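Local coordinates for protein CzcP cation efflux P1-ATPase (Ralstonia metallidurans, PDB 4U9R) that probably exports zinc, and probably also cadmium and cobalt, from the cell at the cost of ATP, this chain being its metal-binding N-terminal extension, at residues S101-V106 with R144-N149. Residues are numbered along the deposited sequence; the frame is centred on the assembly and turned at random.
Sequences SRFGHV and RVEFDN. With CD (cadmium ion), chain B.
His105 and Glu146 project side by side from neighbouring antiparallel strands, and both bind one cadmium ion. His105 gives NE2, 2.2 Å from the metal. Glu146 grips the ion with both carboxylate oxygens, unevenly: OE2 lies 2.1 Å from the cadmium and OE1 2.6 Å. The carboxylate stands at the edge of the imidazole, its plane turned 81° from the ring. With CG anti to the backbone N (chi1 173°) and a bend at chi2, Glu146 brings its carboxylate round to the ion. Its OE2 has two partners, the cadmium and a hydrogen bond from Arg47 NH1.

The opposite face of the sheet carries Phe147. Its ring lies flat over the backbone of Gly104 in a CH-pi contact, with the Gly104 CA 3.8 Å from the ring centroid. The same two residues exchange backbone hydrogen bonds, Gly104 N to Phe147 O at 2.8 Å and Phe147 N to Gly104 O at 3.0 Å.

Asn149 ties the strand end to the end of helix 85-102. Its ND2 donates an almost straight bond (175°) to Ser101 O, and its backbone N reaches Arg102 O. Alongside, the Asp148 carboxylate lies over one face of the Arg102 guanidinium, a purely ionic pair with NH1 3.0 Å from OD1. Asp148 OD1 also accepts a hydrogen bond from Asp150 N, and Asp150 OD2 forms a second salt bridge to Arg102 NH1.

Asp42 and Cys44, at the start of helix 43-53, complete the cadmium site. The metal thus links them to the second beta-alpha-beta-beta-alpha unit, consistent with a ferredoxin-like domain.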
ATOM      1  N   SER A 101       0.830  -5.616  -7.758  1.00 46.74           N
ATOM      2  CA  SER A 101       1.965  -6.026  -8.577  1.00 53.12           C
ATOM      3  C   SER A 101       2.896  -4.852  -8.857  1.00 59.32           C
ATOM      4  O   SER A 101       4.089  -5.030  -9.093  1.00 56.97           O
ATOM      5  CB  SER A 101       1.473  -6.569  -9.896  1.00 52.79           C
ATOM      6  OG  SER A 101       1.074  -5.522 -10.763  1.00 53.16           O
ATOM      7  N   ARG A 102       2.319  -3.654  -8.844  1.00 58.38           N
ATOM      8  CA  ARG A 102       3.008  -2.464  -9.256  1.00 59.69           C
ATOM      9  C   ARG A 102       3.832  -1.844  -8.141  1.00 55.98           C
ATOM     10  O   ARG A 102       4.904  -1.329  -8.423  1.00 57.11           O
ATOM     11  CB  ARG A 102       2.021  -1.442  -9.824  1.00 63.30           C
ATOM     12  CG  ARG A 102       2.675  -0.134 -10.222  1.00 71.59           C
ATOM     13  CD  ARG A 102       1.956   0.533 -11.380  1.00 77.74           C
ATOM     14  NE  ARG A 102       2.552   1.827 -11.700  1.00 82.55           N
ATOM     15  CZ  ARG A 102       3.728   1.991 -12.303  1.00 84.01           C
ATOM     16  NH1 ARG A 102       4.463   0.940 -12.669  1.00 86.23           N
ATOM     17  NH2 ARG A 102       4.175   3.218 -12.541  1.00 84.50           N
ATOM     18  N   PHE A 103       3.343  -1.891  -6.897  1.00 53.12           N
ATOM     19  CA  PHE A 103       4.008  -1.227  -5.767  1.00 53.90           C
ATOM     20  C   PHE A 103       4.603  -2.164  -4.759  1.00 54.23           C
ATOM     21  O   PHE A 103       3.887  -2.963  -4.153  1.00 53.21           O
ATOM     22  CB  PHE A 103       3.055  -0.289  -5.031  1.00 47.81           C
ATOM     23  CG  PHE A 103       2.510   0.777  -5.907  1.00 50.78           C
ATOM     24  CD1 PHE A 103       3.239   1.921  -6.151  1.00 51.53           C
ATOM     25  CD2 PHE A 103       1.277   0.617  -6.527  1.00 46.84           C
ATOM     26  CE1 PHE A 103       2.746   2.903  -6.997  1.00 53.33           C
ATOM     27  CE2 PHE A 103       0.779   1.595  -7.354  1.00 48.00           C
ATOM     28  CZ  PHE A 103       1.514   2.737  -7.598  1.00 52.96           C
ATOM     29  N   GLY A 104       5.915  -2.010  -4.549  1.00 58.39           N
ATOM     30  CA  GLY A 104       6.669  -2.816  -3.605  1.00 55.42           C
ATOM     31  C   GLY A 104       6.814  -2.110  -2.281  1.00 57.89           C
ATOM     32  O   GLY A 104       6.623  -0.897  -2.188  1.00 57.21           O
ATOM     33  N   HIS A 105       7.121  -2.889  -1.250  1.00 63.37           N
ATOM     34  CA  HIS A 105       7.431  -2.368   0.076  1.00 71.46           C
ATOM     35  C   HIS A 105       8.525  -3.211   0.729  1.00 76.42           C
ATOM     36  O   HIS A 105       8.517  -4.439   0.633  1.00 70.70           O
ATOM     37  CB  HIS A 105       6.211  -2.397   0.981  1.00 72.69           C
ATOM     38  CG  HIS A 105       4.923  -2.256   0.245  1.00 75.02           C
ATOM     39  ND1 HIS A 105       4.260  -3.337  -0.294  1.00 71.32           N
ATOM     40  CD2 HIS A 105       4.191  -1.164  -0.071  1.00 68.74           C
ATOM     41  CE1 HIS A 105       3.171  -2.917  -0.905  1.00 72.43           C
ATOM     42  NE2 HIS A 105       3.108  -1.604  -0.784  1.00 63.23           N
ATOM     43  N   VAL A 106       9.470  -2.533   1.370  1.00 79.21           N
ATOM     44  CA  VAL A 106      10.334  -3.163   2.359  1.00 79.16           C
ATOM     45  C   VAL A 106      10.255  -2.349   3.641  1.00 75.69           C
ATOM     46  O   VAL A 106      10.090  -1.133   3.614  1.00 69.09           O
ATOM     47  CB  VAL A 106      11.807  -3.300   1.907  1.00 81.02           C
ATOM     48  CG1 VAL A 106      11.936  -4.335   0.805  1.00 78.41           C
ATOM     49  CG2 VAL A 106      12.388  -1.965   1.469  1.00 84.76           C
ATOM     50  N   ARG A 144      10.701   2.694   6.414  1.00 79.54           N
ATOM     51  CA  ARG A 144       9.402   2.353   5.803  1.00 78.14           C
ATOM     52  C   ARG A 144       9.329   2.974   4.407  1.00 71.40           C
ATOM     53  O   ARG A 144       9.047   4.161   4.276  1.00 64.92           O
ATOM     54  CB  ARG A 144       8.264   2.907   6.673  1.00 84.63           C
ATOM     55  CG  ARG A 144       6.866   2.864   6.052  1.00 94.02           C
ATOM     56  CD  ARG A 144       5.892   3.804   6.759  1.00 94.23           C
ATOM     57  NE  ARG A 144       4.509   3.446   6.467  1.00 94.31           N
ATOM     58  CZ  ARG A 144       3.875   2.393   6.987  1.00102.29           C
ATOM     59  NH1 ARG A 144       4.488   1.582   7.840  1.00104.25           N
ATOM     60  NH2 ARG A 144       2.615   2.143   6.653  1.00106.65           N
ATOM     61  N   VAL A 145       9.562   2.175   3.372  1.00 69.33           N
ATOM     62  CA  VAL A 145       9.614   2.688   1.995  1.00 70.50           C
ATOM     63  C   VAL A 145       8.510   2.058   1.118  1.00 70.57           C
ATOM     64  O   VAL A 145       7.965   0.989   1.436  1.00 69.69           O
ATOM     65  CB  VAL A 145      11.029   2.486   1.378  1.00 70.05           C
ATOM     66  CG1 VAL A 145      11.375   1.016   1.249  1.00 75.15           C
ATOM     67  CG2 VAL A 145      11.174   3.163   0.027  1.00 67.08           C
ATOM     68  N   GLU A 146       8.159   2.756   0.044  1.00 64.82           N
ATOM     69  CA  GLU A 146       7.234   2.243  -0.954  1.00 62.15           C
ATOM     70  C   GLU A 146       7.789   2.598  -2.308  1.00 59.33           C
ATOM     71  O   GLU A 146       8.242   3.727  -2.499  1.00 64.10           O
ATOM     72  CB  GLU A 146       5.858   2.865  -0.758  1.00 69.46           C
ATOM     73  CG  GLU A 146       4.849   2.530  -1.860  1.00 69.10           C
ATOM     74  CD  GLU A 146       3.465   2.264  -1.313  1.00 68.93           C
ATOM     75  OE1 GLU A 146       3.241   2.486  -0.112  1.00 73.60           O
ATOM     76  OE2 GLU A 146       2.611   1.805  -2.090  1.00 62.24           O
ATOM     77  N   PHE A 147       7.767   1.654  -3.244  1.00 54.49           N
ATOM     78  CA  PHE A 147       8.435   1.862  -4.520  1.00 56.53           C
ATOM     79  C   PHE A 147       7.758   1.266  -5.752  1.00 62.39           C
ATOM     80  O   PHE A 147       6.995   0.311  -5.664  1.00 64.74           O
ATOM     81  CB  PHE A 147       9.880   1.349  -4.442  1.00 54.16           C
ATOM     82  CG  PHE A 147      10.008  -0.072  -3.981  1.00 49.86           C
ATOM     83  CD1 PHE A 147       9.969  -0.375  -2.636  1.00 49.91           C
ATOM     84  CD2 PHE A 147      10.211  -1.100  -4.887  1.00 53.44           C
ATOM     85  CE1 PHE A 147      10.107  -1.678  -2.202  1.00 50.01           C
ATOM     86  CE2 PHE A 147      10.343  -2.415  -4.468  1.00 50.31           C
ATOM     87  CZ  PHE A 147      10.291  -2.705  -3.119  1.00 52.09           C
ATOM     88  N   ASP A 148       8.100   1.848  -6.903  1.00 63.25           N
ATOM     89  CA  ASP A 148       7.573   1.471  -8.202  1.00 66.49           C
ATOM     90  C   ASP A 148       8.411   0.331  -8.799  1.00 70.01           C
ATOM     91  O   ASP A 148       9.524   0.546  -9.279  1.00 68.08           O
ATOM     92  CB  ASP A 148       7.558   2.708  -9.123  1.00 69.70           C
ATOM     93  CG  ASP A 148       7.106   2.397 -10.549  1.00 72.64           C
ATOM     94  OD1 ASP A 148       6.915   1.213 -10.898  1.00 70.60           O
ATOM     95  OD2 ASP A 148       6.958   3.359 -11.330  1.00 80.21           O
ATOM     96  N   ASN A 149       7.841  -0.874  -8.773  1.00 73.18           N
ATOM     97  CA  ASN A 149       8.499  -2.101  -9.226  1.00 73.68           C
ATOM     98  C   ASN A 149       8.951  -2.132 -10.684  1.00 77.04           C
ATOM     99  O   ASN A 149       9.693  -3.036 -11.072  1.00 75.69           O
ATOM    100  CB  ASN A 149       7.571  -3.300  -9.000  1.00 73.70           C
ATOM    101  CG  ASN A 149       7.516  -3.741  -7.555  1.00 74.10           C
ATOM    102  OD1 ASN A 149       8.433  -3.490  -6.779  1.00 75.01           O
ATOM    103  ND2 ASN A 149       6.438  -4.429  -7.191  1.00 72.81           N
TER
HETATM  104 CD    CD B 301       1.936   0.277  -0.781  1.00 49.38          CD